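Local coordinates for catalase-3 (Neurospora crassa, PDB 4AJ9), which breaks hydrogen peroxide down to water and dioxygen with a heme cofactor, probably protecting cells from its toxic effects, at residues C[124-127]-C[132-135]; C[330-335]-C[364-369]; C[30-35]-C[39-44]; C[18-23]-C[47-52]. All blocks are in the same frame, centred on the assembly; numbering follows the deposited sequence.

Contact 1: residues C[124-127]-C[132-135]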
loop_
_atom_site.group_PDB
_atom_site.type_symbol
_atom_site.label_atom_id
_atom_site.label_comp_id
_atom_site.label_asym_id
_atom_site.label_seq_id
_atom_site.Cartn_x
_atom_site.Cartn_y
_atom_site.Cartn_z
ATOM N N THR C 124 3.063 -24.431 -12.173
ATOM C CA THR C 124 2.606 -24.396 -13.557
ATOM C C THR C 124 1.215 -23.802 -13.639
ATOM O O THR C 124 0.309 -24.253 -12.945
ATOM C CB THR C 124 2.465 -25.822 -14.122
ATOM O OG1 THR C 124 3.711 -26.517 -14.011
ATOM C CG2 THR C 124 1.990 -25.784 -15.582
ATOM N N ARG C 125 1.032 -22.811 -14.502
ATOM C CA ARG C 125 -0.315 -22.326 -14.778
ATOM C C ARG C 125 -0.788 -22.817 -16.142
ATOM O O ARG C 125 -0.086 -22.657 -17.151
ATOM C CB ARG C 125 -0.371 -20.796 -14.753
ATOM C CG ARG C 125 -1.685 -20.236 -15.331
ATOM C CD ARG C 125 -1.894 -18.799 -14.874
ATOM N NE ARG C 125 -1.889 -18.747 -13.417
ATOM C CZ ARG C 125 -1.626 -17.666 -12.700
ATOM N NH1 ARG C 125 -1.353 -16.511 -13.303
ATOM N NH2 ARG C 125 -1.633 -17.747 -11.368
ATOM N N PHE C 126 -1.978 -23.408 -16.177
ATOM C CA PHE C 126 -2.626 -23.719 -17.445
ATOM C C PHE C 126 -3.647 -22.631 -17.673
ATOM O O PHE C 126 -4.528 -22.434 -16.842
ATOM C CB PHE C 126 -3.365 -25.061 -17.372
ATOM C CG PHE C 126 -2.490 -26.238 -17.050
ATOM C CD1 PHE C 126 -2.253 -26.599 -15.732
ATOM C CD2 PHE C 126 -1.959 -27.028 -18.065
ATOM C CE1 PHE C 126 -1.461 -27.705 -15.428
ATOM C CE2 PHE C 126 -1.174 -28.149 -17.769
ATOM C CZ PHE C 126 -0.929 -28.483 -16.447
ATOM N N TYR C 127 -3.522 -21.905 -18.776
ATOM C CA TYR C 127 -4.492 -20.879 -19.108
ATOM C C TYR C 127 -5.603 -21.541 -19.941
ATOM O O TYR C 127 -5.617 -21.426 -21.173
ATOM C CB TYR C 127 -3.811 -19.757 -19.903
ATOM C CG TYR C 127 -2.736 -18.979 -19.164
ATOM C CD1 TYR C 127 -1.407 -19.427 -19.125
ATOM C CD2 TYR C 127 -3.034 -17.772 -18.542
ATOM C CE1 TYR C 127 -0.421 -18.692 -18.461
ATOM C CE2 TYR C 127 -2.060 -17.035 -17.882
ATOM C CZ TYR C 127 -0.757 -17.499 -17.847
ATOM O OH TYR C 127 0.198 -16.758 -17.187
ATOM N N ASN C 132 -8.078 -20.115 -15.272
ATOM C CA ASN C 132 -6.721 -20.506 -14.947
ATOM C C ASN C 132 -6.708 -21.651 -13.948
ATOM O O ASN C 132 -7.386 -21.582 -12.926
ATOM C CB ASN C 132 -5.940 -19.320 -14.369
ATOM C CG ASN C 132 -5.678 -18.251 -15.397
ATOM O OD1 ASN C 132 -5.778 -18.503 -16.598
ATOM N ND2 ASN C 132 -5.346 -17.042 -14.936
ATOM N N PHE C 133 -5.935 -22.692 -14.264
ATOM C CA PHE C 133 -5.698 -23.816 -13.370
ATOM C C PHE C 133 -4.210 -23.904 -13.044
ATOM O O PHE C 133 -3.388 -24.041 -13.938
ATOM C CB PHE C 133 -6.155 -25.128 -14.023
ATOM C CG PHE C 133 -5.851 -26.345 -13.199
ATOM C CD1 PHE C 133 -6.303 -26.442 -11.896
ATOM C CD2 PHE C 133 -5.110 -27.396 -13.725
ATOM C CE1 PHE C 133 -6.021 -27.571 -11.116
ATOM C CE2 PHE C 133 -4.837 -28.534 -12.962
ATOM C CZ PHE C 133 -5.291 -28.618 -11.650
ATOM N N ASP C 134 -3.863 -23.801 -11.769
ATOM C CA ASP C 134 -2.459 -23.842 -11.370
ATOM C C ASP C 134 -2.206 -25.126 -10.597
ATOM O O ASP C 134 -2.978 -25.486 -9.686
ATOM C CB ASP C 134 -2.093 -22.689 -10.431
ATOM C CG ASP C 134 -2.223 -21.315 -11.063
ATOM O OD1 ASP C 134 -2.448 -21.196 -12.290
ATOM O OD2 ASP C 134 -2.080 -20.341 -10.293
ATOM N N ILE C 135 -1.132 -25.811 -10.968
ATOM C CA ILE C 135 -0.572 -26.851 -10.131
ATOM C C ILE C 135 0.682 -26.266 -9.503
ATOM O O ILE C 135 1.718 -26.091 -10.158
ATOM C CB ILE C 135 -0.229 -28.122 -10.935
ATOM C CG1 ILE C 135 -1.516 -28.758 -11.487
ATOM C CG2 ILE C 135 0.541 -29.093 -10.068
ATOM C CD1 ILE C 135 -1.268 -29.944 -12.439
HETATM O O HOH W 1 3.466 -27.734 -11.473
#

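Contact 2: residues C[330-335]-C[364-369]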
loop_
_atom_site.group_PDB
_atom_site.type_symbol
_atom_site.label_atom_id
_atom_site.label_comp_id
_atom_site.label_asym_id
_atom_site.label_seq_id
_atom_site.Cartn_x
_atom_site.Cartn_y
_atom_site.Cartn_z
ATOM N N PRO C 330 -3.006 -22.324 -5.369
ATOM C CA PRO C 330 -3.636 -23.643 -5.458
ATOM C C PRO C 330 -5.154 -23.495 -5.464
ATOM O O PRO C 330 -5.857 -24.448 -5.807
ATOM C CB PRO C 330 -3.159 -24.359 -4.189
ATOM C CG PRO C 330 -2.040 -23.559 -3.678
ATOM C CD PRO C 330 -2.245 -22.155 -4.126
ATOM N N GLY C 331 -5.666 -22.308 -5.131
ATOM C CA GLY C 331 -7.104 -22.080 -5.214
ATOM C C GLY C 331 -7.554 -21.811 -6.645
ATOM O O GLY C 331 -8.746 -21.702 -6.942
ATOM N N HIS C 332 -6.589 -21.657 -7.540
ATOM C CA HIS C 332 -6.921 -21.515 -8.950
ATOM C C HIS C 332 -7.343 -22.882 -9.459
ATOM O O HIS C 332 -6.522 -23.647 -9.981
ATOM C CB HIS C 332 -5.720 -20.997 -9.731
ATOM C CG HIS C 332 -5.535 -19.514 -9.643
ATOM N ND1 HIS C 332 -4.368 -18.888 -10.030
ATOM C CD2 HIS C 332 -6.375 -18.531 -9.240
ATOM C CE1 HIS C 332 -4.495 -17.582 -9.857
ATOM N NE2 HIS C 332 -5.705 -17.340 -9.386
ATOM N N ILE C 333 -8.622 -23.201 -9.280
ATOM C CA ILE C 333 -9.126 -24.527 -9.643
ATOM C C ILE C 333 -10.205 -24.392 -10.704
ATOM O O ILE C 333 -10.773 -23.312 -10.872
ATOM C CB ILE C 333 -9.647 -25.283 -8.392
ATOM C CG1 ILE C 333 -9.846 -26.777 -8.682
ATOM C CG2 ILE C 333 -10.929 -24.638 -7.836
ATOM C CD1 ILE C 333 -9.963 -27.616 -7.401
ATOM N N VAL C 334 -10.459 -25.470 -11.442
ATOM C CA VAL C 334 -11.429 -25.438 -12.538
ATOM C C VAL C 334 -12.395 -26.630 -12.443
ATOM O O VAL C 334 -12.093 -27.630 -11.791
ATOM C CB VAL C 334 -10.727 -25.462 -13.917
ATOM C CG1 VAL C 334 -9.832 -24.230 -14.098
ATOM C CG2 VAL C 334 -9.901 -26.746 -14.062
ATOM N N ARG C 335 -13.552 -26.512 -13.087
ATOM C CA ARG C 335 -14.492 -27.625 -13.199
ATOM C C ARG C 335 -13.755 -28.884 -13.623
ATOM O O ARG C 335 -12.988 -28.859 -14.587
ATOM C CB ARG C 335 -15.556 -27.305 -14.248
ATOM C CG ARG C 335 -16.615 -28.396 -14.408
ATOM C CD ARG C 335 -17.612 -28.014 -15.506
ATOM N NE ARG C 335 -18.540 -29.101 -15.828
ATOM C CZ ARG C 335 -19.787 -29.180 -15.374
ATOM N NH1 ARG C 335 -20.269 -28.242 -14.565
ATOM N NH2 ARG C 335 -20.557 -30.202 -15.727
ATOM N N ASN C 364 -6.696 -6.148 -7.340
ATOM C CA ASN C 364 -6.870 -6.348 -8.778
ATOM C C ASN C 364 -5.703 -7.026 -9.493
ATOM O O ASN C 364 -5.558 -6.900 -10.709
ATOM C CB ASN C 364 -7.238 -5.019 -9.457
ATOM C CG ASN C 364 -8.680 -4.620 -9.177
ATOM O OD1 ASN C 364 -9.593 -5.418 -9.388
ATOM N ND2 ASN C 364 -8.890 -3.397 -8.671
ATOM N N PHE C 365 -4.888 -7.762 -8.744
ATOM C CA PHE C 365 -3.719 -8.432 -9.315
ATOM C C PHE C 365 -4.092 -9.438 -10.399
ATOM O O PHE C 365 -3.256 -9.763 -11.252
ATOM C CB PHE C 365 -2.908 -9.122 -8.206
ATOM C CG PHE C 365 -3.745 -9.971 -7.313
ATOM C CD1 PHE C 365 -4.014 -11.282 -7.643
ATOM C CD2 PHE C 365 -4.309 -9.436 -6.156
ATOM C CE1 PHE C 365 -4.812 -12.064 -6.824
ATOM C CE2 PHE C 365 -5.106 -10.199 -5.341
ATOM C CZ PHE C 365 -5.363 -11.518 -5.671
ATOM N N GLU C 366 -5.333 -9.936 -10.406
ATOM C CA GLU C 366 -5.701 -10.880 -11.474
ATOM C C GLU C 366 -5.842 -10.167 -12.823
ATOM O O GLU C 366 -5.947 -10.820 -13.862
ATOM C CB GLU C 366 -6.976 -11.688 -11.158
ATOM C CG GLU C 366 -6.937 -12.503 -9.850
ATOM C CD GLU C 366 -6.105 -13.779 -9.939
ATOM O OE1 GLU C 366 -4.997 -13.769 -10.517
ATOM O OE2 GLU C 366 -6.564 -14.816 -9.420
ATOM N N GLN C 367 -5.840 -8.836 -12.799
ATOM C CA GLN C 367 -5.935 -8.041 -14.021
ATOM C C GLN C 367 -4.585 -7.812 -14.713
ATOM O O GLN C 367 -4.544 -7.394 -15.871
ATOM C CB GLN C 367 -6.640 -6.705 -13.741
ATOM C CG GLN C 367 -8.055 -6.863 -13.214
ATOM C CD GLN C 367 -8.804 -5.545 -13.124
ATOM O OE1 GLN C 367 -8.206 -4.485 -12.949
ATOM N NE2 GLN C 367 -10.129 -5.607 -13.254
ATOM N N LEU C 368 -3.480 -8.103 -14.026
ATOM C CA LEU C 368 -2.167 -7.957 -14.644
ATOM C C LEU C 368 -2.078 -8.893 -15.848
ATOM O O LEU C 368 -2.592 -10.006 -15.810
ATOM C CB LEU C 368 -1.058 -8.277 -13.646
ATOM C CG LEU C 368 -0.993 -7.322 -12.451
ATOM C CD1 LEU C 368 0.012 -7.816 -11.419
ATOM C CD2 LEU C 368 -0.640 -5.914 -12.925
ATOM N N PRO C 369 -1.431 -8.442 -16.925
ATOM C CA PRO C 369 -1.402 -9.274 -18.137
ATOM C C PRO C 369 -1.013 -10.729 -17.866
ATOM O O PRO C 369 -1.659 -11.640 -18.392
ATOM C CB PRO C 369 -0.358 -8.574 -19.005
ATOM C CG PRO C 369 -0.484 -7.112 -18.595
ATOM C CD PRO C 369 -0.702 -7.173 -17.099
#

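Contact 3: residues C[30-35]-C[39-44]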
loop_
_atom_site.group_PDB
_atom_site.type_symbol
_atom_site.label_atom_id
_atom_site.label_comp_id
_atom_site.label_asym_id
_atom_site.label_seq_id
_atom_site.Cartn_x
_atom_site.Cartn_y
_atom_site.Cartn_z
ATOM N N PHE C 30 19.414 16.161 -17.833
ATOM C CA PHE C 30 19.842 17.317 -17.038
ATOM C C PHE C 30 18.731 17.824 -16.131
ATOM O O PHE C 30 17.624 18.077 -16.593
ATOM C CB PHE C 30 20.284 18.476 -17.938
ATOM C CG PHE C 30 21.458 18.153 -18.820
ATOM C CD1 PHE C 30 21.263 17.611 -20.078
ATOM C CD2 PHE C 30 22.747 18.394 -18.388
ATOM C CE1 PHE C 30 22.350 17.310 -20.892
ATOM C CE2 PHE C 30 23.836 18.100 -19.194
ATOM C CZ PHE C 30 23.635 17.557 -20.444
ATOM N N SER C 31 19.036 17.981 -14.846
ATOM C CA SER C 31 18.105 18.616 -13.926
ATOM C C SER C 31 18.007 20.102 -14.236
ATOM O O SER C 31 19.008 20.727 -14.591
ATOM C CB SER C 31 18.570 18.448 -12.481
ATOM O OG SER C 31 18.496 17.095 -12.071
ATOM N N LEU C 32 16.806 20.661 -14.077
ATOM C CA LEU C 32 16.581 22.089 -14.255
ATOM C C LEU C 32 17.164 22.875 -13.087
ATOM O O LEU C 32 16.832 22.602 -11.942
ATOM C CB LEU C 32 15.077 22.359 -14.360
ATOM C CG LEU C 32 14.683 23.833 -14.498
ATOM C CD1 LEU C 32 15.242 24.404 -15.803
ATOM C CD2 LEU C 32 13.158 23.958 -14.462
ATOM N N LYS C 33 18.010 23.865 -13.375
ATOM C CA LYS C 33 18.769 24.550 -12.331
ATOM C C LYS C 33 18.567 26.061 -12.351
ATOM O O LYS C 33 18.317 26.654 -13.402
ATOM C CB LYS C 33 20.266 24.225 -12.473
ATOM C CG LYS C 33 20.568 22.735 -12.480
ATOM C CD LYS C 33 22.055 22.447 -12.744
ATOM C CE LYS C 33 22.327 20.940 -12.861
ATOM N NZ LYS C 33 21.733 20.315 -14.083
ATOM N N ALA C 34 18.664 26.677 -11.178
ATOM C CA ALA C 34 18.562 28.129 -11.067
ATOM C C ALA C 34 19.953 28.719 -11.276
ATOM O O ALA C 34 20.635 29.057 -10.315
ATOM C CB ALA C 34 18.002 28.525 -9.693
ATOM N N GLY C 35 20.385 28.816 -12.531
ATOM C CA GLY C 35 21.701 29.357 -12.828
ATOM C C GLY C 35 22.687 28.250 -13.119
ATOM O O GLY C 35 22.430 27.090 -12.784
ATOM N N SER C 39 21.063 25.499 -7.773
ATOM C CA SER C 39 20.249 24.470 -7.141
ATOM C C SER C 39 19.161 23.960 -8.076
ATOM O O SER C 39 18.696 24.681 -8.952
ATOM C CB SER C 39 19.598 25.035 -5.875
ATOM O OG SER C 39 20.559 25.244 -4.859
ATOM N N THR C 40 18.751 22.714 -7.879
ATOM C CA THR C 40 17.715 22.120 -8.710
ATOM C C THR C 40 16.337 22.647 -8.327
ATOM O O THR C 40 16.032 22.822 -7.148
ATOM C CB THR C 40 17.753 20.591 -8.625
ATOM O OG1 THR C 40 18.990 20.142 -9.178
ATOM C CG2 THR C 40 16.577 19.958 -9.410
ATOM N N LEU C 41 15.524 22.924 -9.339
ATOM C CA LEU C 41 14.210 23.535 -9.125
ATOM C C LEU C 41 13.151 22.494 -8.838
ATOM O O LEU C 41 13.099 21.450 -9.491
ATOM C CB LEU C 41 13.776 24.340 -10.356
ATOM C CG LEU C 41 14.628 25.568 -10.645
ATOM C CD1 LEU C 41 13.899 26.442 -11.650
ATOM C CD2 LEU C 41 14.900 26.304 -9.352
ATOM N N LEU C 42 12.286 22.799 -7.879
ATOM C CA LEU C 42 11.145 21.944 -7.601
ATOM C C LEU C 42 10.207 21.850 -8.820
ATOM O O LEU C 42 9.462 20.874 -8.961
ATOM C CB LEU C 42 10.392 22.467 -6.368
ATOM C CG LEU C 42 9.190 21.643 -5.894
ATOM C CD1 LEU C 42 9.658 20.285 -5.376
ATOM C CD2 LEU C 42 8.441 22.424 -4.821
ATOM N N GLU C 43 10.231 22.849 -9.703
ATOM C CA GLU C 43 9.330 22.832 -10.860
ATOM C C GLU C 43 9.824 21.925 -11.975
ATOM O O GLU C 43 9.204 21.831 -13.051
ATOM C CB GLU C 43 9.080 24.242 -11.405
ATOM C CG GLU C 43 10.277 24.841 -12.132
ATOM C CD GLU C 43 9.939 26.181 -12.765
ATOM O OE1 GLU C 43 9.801 27.179 -12.014
ATOM O OE2 GLU C 43 9.799 26.225 -14.009
ATOM N N ASP C 44 10.938 21.251 -11.732
ATOM C CA ASP C 44 11.399 20.265 -12.688
ATOM C C ASP C 44 10.504 19.019 -12.608
ATOM O O ASP C 44 10.830 18.039 -11.924
ATOM C CB ASP C 44 12.865 19.898 -12.462
ATOM C CG ASP C 44 13.419 19.080 -13.598
ATOM O OD1 ASP C 44 12.611 18.664 -14.458
ATOM O OD2 ASP C 44 14.640 18.845 -13.634
HETATM O O HOH W 2 14.954 17.793 -16.349
HETATM O O HOH W 3 19.413 17.479 -9.404
HETATM O O HOH W 4 20.644 28.118 -7.099
#

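Contact 4: residues C[18-23]-C[47-52]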
loop_
_atom_site.group_PDB
_atom_site.type_symbol
_atom_site.label_atom_id
_atom_site.label_comp_id
_atom_site.label_asym_id
_atom_site.label_seq_id
_atom_site.Cartn_x
_atom_site.Cartn_y
_atom_site.Cartn_z
ATOM N N MET C 18 11.916 10.220 -26.284
ATOM C CA MET C 18 11.640 10.107 -24.850
ATOM C C MET C 18 10.404 10.912 -24.458
ATOM O O MET C 18 10.211 12.044 -24.924
ATOM C CB MET C 18 12.851 10.638 -24.082
ATOM C CG MET C 18 12.894 10.265 -22.611
ATOM S SD MET C 18 13.311 8.528 -22.332
ATOM C CE MET C 18 15.095 8.477 -22.492
ATOM N N THR C 19 9.571 10.351 -23.586
ATOM C CA THR C 19 8.377 11.068 -23.128
ATOM C C THR C 19 8.253 10.926 -21.623
ATOM O O THR C 19 8.903 10.067 -21.027
ATOM C CB THR C 19 7.069 10.480 -23.718
ATOM O OG1 THR C 19 6.836 9.184 -23.149
ATOM C CG2 THR C 19 7.131 10.376 -25.252
ATOM N N THR C 20 7.409 11.757 -21.014
ATOM C CA THR C 20 6.978 11.517 -19.638
ATOM C C THR C 20 5.973 10.364 -19.631
ATOM O O THR C 20 5.574 9.864 -20.689
ATOM C CB THR C 20 6.231 12.723 -19.056
ATOM O OG1 THR C 20 4.930 12.805 -19.657
ATOM C CG2 THR C 20 6.998 14.034 -19.301
ATOM N N ASP C 21 5.528 9.967 -18.440
ATOM C CA ASP C 21 4.497 8.935 -18.338
ATOM C C ASP C 21 3.100 9.458 -18.688
ATOM O O ASP C 21 2.151 8.681 -18.772
ATOM C CB ASP C 21 4.503 8.273 -16.954
ATOM C CG ASP C 21 5.628 7.279 -16.791
ATOM O OD1 ASP C 21 6.141 6.782 -17.815
ATOM O OD2 ASP C 21 5.990 6.978 -15.634
ATOM N N PHE C 22 2.971 10.768 -18.901
ATOM C CA PHE C 22 1.686 11.325 -19.319
ATOM C C PHE C 22 1.771 11.905 -20.721
ATOM O O PHE C 22 0.877 12.630 -21.178
ATOM C CB PHE C 22 1.143 12.354 -18.313
ATOM C CG PHE C 22 2.106 13.469 -17.997
ATOM C CD1 PHE C 22 3.071 13.309 -17.021
ATOM C CD2 PHE C 22 2.043 14.679 -18.684
ATOM C CE1 PHE C 22 3.953 14.337 -16.719
ATOM C CE2 PHE C 22 2.918 15.707 -18.396
ATOM C CZ PHE C 22 3.878 15.534 -17.406
ATOM N N GLY C 23 2.841 11.551 -21.420
ATOM C CA GLY C 23 3.001 11.967 -22.796
ATOM C C GLY C 23 3.716 13.298 -22.878
ATOM O O GLY C 23 3.893 14.007 -21.875
ATOM N N PHE C 47 12.331 15.723 -13.985
ATOM C CA PHE C 47 13.108 15.027 -12.966
ATOM C C PHE C 47 12.235 14.198 -11.999
ATOM O O PHE C 47 12.475 13.008 -11.785
ATOM C CB PHE C 47 13.941 16.012 -12.144
ATOM C CG PHE C 47 14.565 15.380 -10.938
ATOM C CD1 PHE C 47 15.711 14.610 -11.066
ATOM C CD2 PHE C 47 13.995 15.534 -9.689
ATOM C CE1 PHE C 47 16.270 13.995 -9.963
ATOM C CE2 PHE C 47 14.555 14.939 -8.590
ATOM C CZ PHE C 47 15.695 14.168 -8.726
ATOM N N ARG C 48 11.247 14.836 -11.386
ATOM C CA ARG C 48 10.478 14.153 -10.348
ATOM C C ARG C 48 9.676 12.972 -10.874
ATOM O O ARG C 48 9.648 11.934 -10.233
ATOM C CB ARG C 48 9.607 15.118 -9.525
ATOM C CG ARG C 48 10.396 15.850 -8.429
ATOM C CD ARG C 48 9.528 16.806 -7.600
ATOM N NE ARG C 48 9.006 17.894 -8.418
ATOM C CZ ARG C 48 7.825 17.878 -9.022
ATOM N NH1 ARG C 48 7.014 16.837 -8.881
ATOM N NH2 ARG C 48 7.459 18.901 -9.772
ATOM N N GLN C 49 9.048 13.104 -12.043
ATOM C CA GLN C 49 8.293 11.962 -12.588
ATOM C C GLN C 49 9.205 10.772 -12.941
ATOM O O GLN C 49 8.824 9.606 -12.778
ATOM C CB GLN C 49 7.396 12.369 -13.778
ATOM C CG GLN C 49 8.122 12.943 -15.004
ATOM C CD GLN C 49 8.559 11.892 -16.028
ATOM O OE1 GLN C 49 7.798 10.999 -16.382
ATOM N NE2 GLN C 49 9.803 12.010 -16.509
ATOM N N LYS C 50 10.415 11.061 -13.406
ATOM C CA LYS C 50 11.383 10.004 -13.689
ATOM C C LYS C 50 11.878 9.328 -12.396
ATOM O O LYS C 50 11.863 8.093 -12.276
ATOM C CB LYS C 50 12.565 10.556 -14.506
ATOM C CG LYS C 50 13.607 9.493 -14.937
ATOM C CD LYS C 50 14.763 10.127 -15.752
ATOM C CE LYS C 50 15.904 9.125 -16.016
ATOM N NZ LYS C 50 17.003 9.688 -16.864
ATOM N N LEU C 51 12.331 10.127 -11.435
ATOM C CA LEU C 51 12.847 9.561 -10.185
ATOM C C LEU C 51 11.756 8.942 -9.305
ATOM O O LEU C 51 12.024 7.974 -8.581
ATOM C CB LEU C 51 13.665 10.587 -9.385
ATOM C CG LEU C 51 15.166 10.623 -9.689
ATOM C CD1 LEU C 51 15.863 9.355 -9.172
ATOM C CD2 LEU C 51 15.400 10.790 -11.185
ATOM N N GLN C 52 10.546 9.503 -9.331
ATOM C CA GLN C 52 9.451 8.878 -8.594
ATOM C C GLN C 52 9.253 7.466 -9.119
ATOM O O GLN C 52 9.115 6.519 -8.333
ATOM C CB GLN C 52 8.130 9.659 -8.675
ATOM C CG GLN C 52 7.035 9.003 -7.830
ATOM C CD GLN C 52 5.727 9.763 -7.857
ATOM O OE1 GLN C 52 5.551 10.731 -7.131
ATOM N NE2 GLN C 52 4.799 9.319 -8.688
HETATM O O HOH W 5 10.978 10.072 -18.389
HETATM O O HOH W 6 6.434 8.420 -13.388
#

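Contact 1: residues C[124-127]-C[132-135]
The guanidinium of Arg125 meets the carboxylate of Asp134 edge to edge, planes 17° apart, while Asn132 ND2 lies over one guanidinium face. The grip is side-on through two nitrogens: NE of Arg125 reaches Asp134 OD1 at 2.8 Å, and NH2 of Arg125 reaches Asp134 OD2, on its syn lone pair, also at 2.8 Å. A bend in the arginine chain at chi3 (-57°) brings the group alongside the acid. On the same sheet face, Arg125 CD rests over one face of the Tyr127 ring, and Asn132 OD1 comes within 3.4 Å of Tyr127 CD2. The other face carries Phe126 and Phe133, whose rings are nearly parallel but slid apart, centroids 5.8 Å apart; Ile135 CD1 sits at the Phe126 edge, 3.7 Å from Phe126 CE1. The hydrogen-bonded pairs Thr124-Ile135 and Phe126-Phe133 join strands 121-128 and 131-138 as a hairpin in the catalase domain's large antiparallel sheet; a water links Thr124 OG1 to Ile135 O. Asp134 OD2 also receives His332 ND1 and Gln329 N, and Arg125 NH2 reaches Ser327 O. The Arg125 side chain is about 8 Å from the heme; the buried pair probably keeps Asp134 ionised and fixes the rotation of both groups.

Contact 2: residues C[330-335]-C[364-369]
His332 and Glu366 approach from opposite directions and meet through one hydrogen bond: His332 NE2 donates to Glu366 OE2 at 2.7 Å, with an N-H...O angle of 158°. The oxygen lies at the edge of the imidazole, near its plane, and is met on its syn lone pair; ring and carboxylate planes are 20° apart. This short bond spans backbones whose nearest CA atoms, those of His332 and Glu366, are 11.0 Å apart. A bend in the glutamate chain at chi2 (-76°) brings its carboxylate to the NE2 edge of the ring. In the next shell, His332 ND1 is bonded to Asp134 OD2, so the ring is held at both nitrogens, which probably fixes its rotation; carboxylates at both would probably favour its charged form. Phe22 of the second subunit meets the His332 ring and packs on Glu366. Behind these side chains the backbones are set by an inverse gamma turn centred on His332 and by a 3-10 segment at Glu366, where Gln367 N bonds to Asn364 O at 2.9 Å. The result is a buried His-carboxylate hydrogen bond between the loops on either side of helix 343-360, which bears Tyr352, the probable axial ligand of the heme iron.

Contact 3: residues C[30-35]-C[39-44]
Asp44 points its carboxylate at the backbone of Leu32, and OD2 takes the Leu32 N-H at 2.9 Å in a nearly straight bond (170°). The donor stands above the carboxylate plane, 46° out of it. With CG anti to the backbone N (chi1 -169°), the carboxylate at the end of the Leu41-Asp44 turn extends out of the turn to the backbone of 30-35. Leu32 crosses Leu41 obliquely, its CD2 lying 3.8 Å from CD1 of Leu41 and equally close to CG of Glu43. The other branch of Leu41, CD2, meets Ala34 CB at 3.8 Å, so Leu41 is straddled by two residues of 30-35. Between these side chains Lys33 and Thr40 are bridged by the backbone bonds Leu41 N to Leu32 O, 2.9 Å, and Ala34 N to Ser39 O, 3.0 Å. Asp44 is also the N-cap of helix 45-55, its OD1 receiving Phe47 N and a salt bridge from Arg432 of the third subunit. Asparagine in its place is likely to leave that arginine without its countercharge. The carboxylate thus divides its two oxygens, one closing the loop, the other serving the start of helix 45-55 and an interface of the N-terminal arm with the third subunit.

Contact 4: residues C[18-23]-C[47-52]
Thr20 OG1, on the residue that packs against Gln49, is gripped twice within its own turn: it donates to Gly23 O at 2.7 Å and accepts from Phe22 N at 2.9 Å. Lying between the backbone N and the carbonyl carbon (chi1 73°), OG1 also stands over the centre of the Phe22 ring, 3.2 Å above its plane. Across the contact, Gln49 folds at chi2 (89°) so that OE1 lies 3.5 Å from Thr20 CB and accepts the Asp21 N-H at 3.2 Å. That bond is long and bent, 148° at the hydrogen. The amide's NE2 turns to Ile46 O and a water, while a second water bridges Asp21 OD2 and Gln49 O at 2.7 Å from each. With a leucine at Gln49 the Asp21 N-H would probably lose its acceptor, and Ile46 O its side-chain partner. Asp21 itself is held by His381 and Asn379 of the second subunit, and Phe22 meets His332 there. The geometry is that of an ST turn on a type I turn from Thr20 to Gly23, docked on helix 45-55 in the N-terminal arm of the catalase, an arm packed between subunits.

Overall arrangement
All four contacts are buried in the assembly, at different depths: the centres of contacts 1 and 2 lie about 17 and 22 Å from the chain's centre, those of contacts 4 and 3 about 38 and 49 Å. The inner two touch through Asp134 and His332, extending one charged network into loops flanking helix 343-360. The outer two share the N-terminal arm, contact 3 nested in the loop closed by contact 4. Contact 1 joins a strand ladder to an ion pair and contact 2 rests on one side-chain bond, whereas in contacts 3 and 4 side-chain oxygens take backbone N-H groups and neighbouring subunits supply charged partners. Phe22 of contact 4 meets His332 of the second subunit.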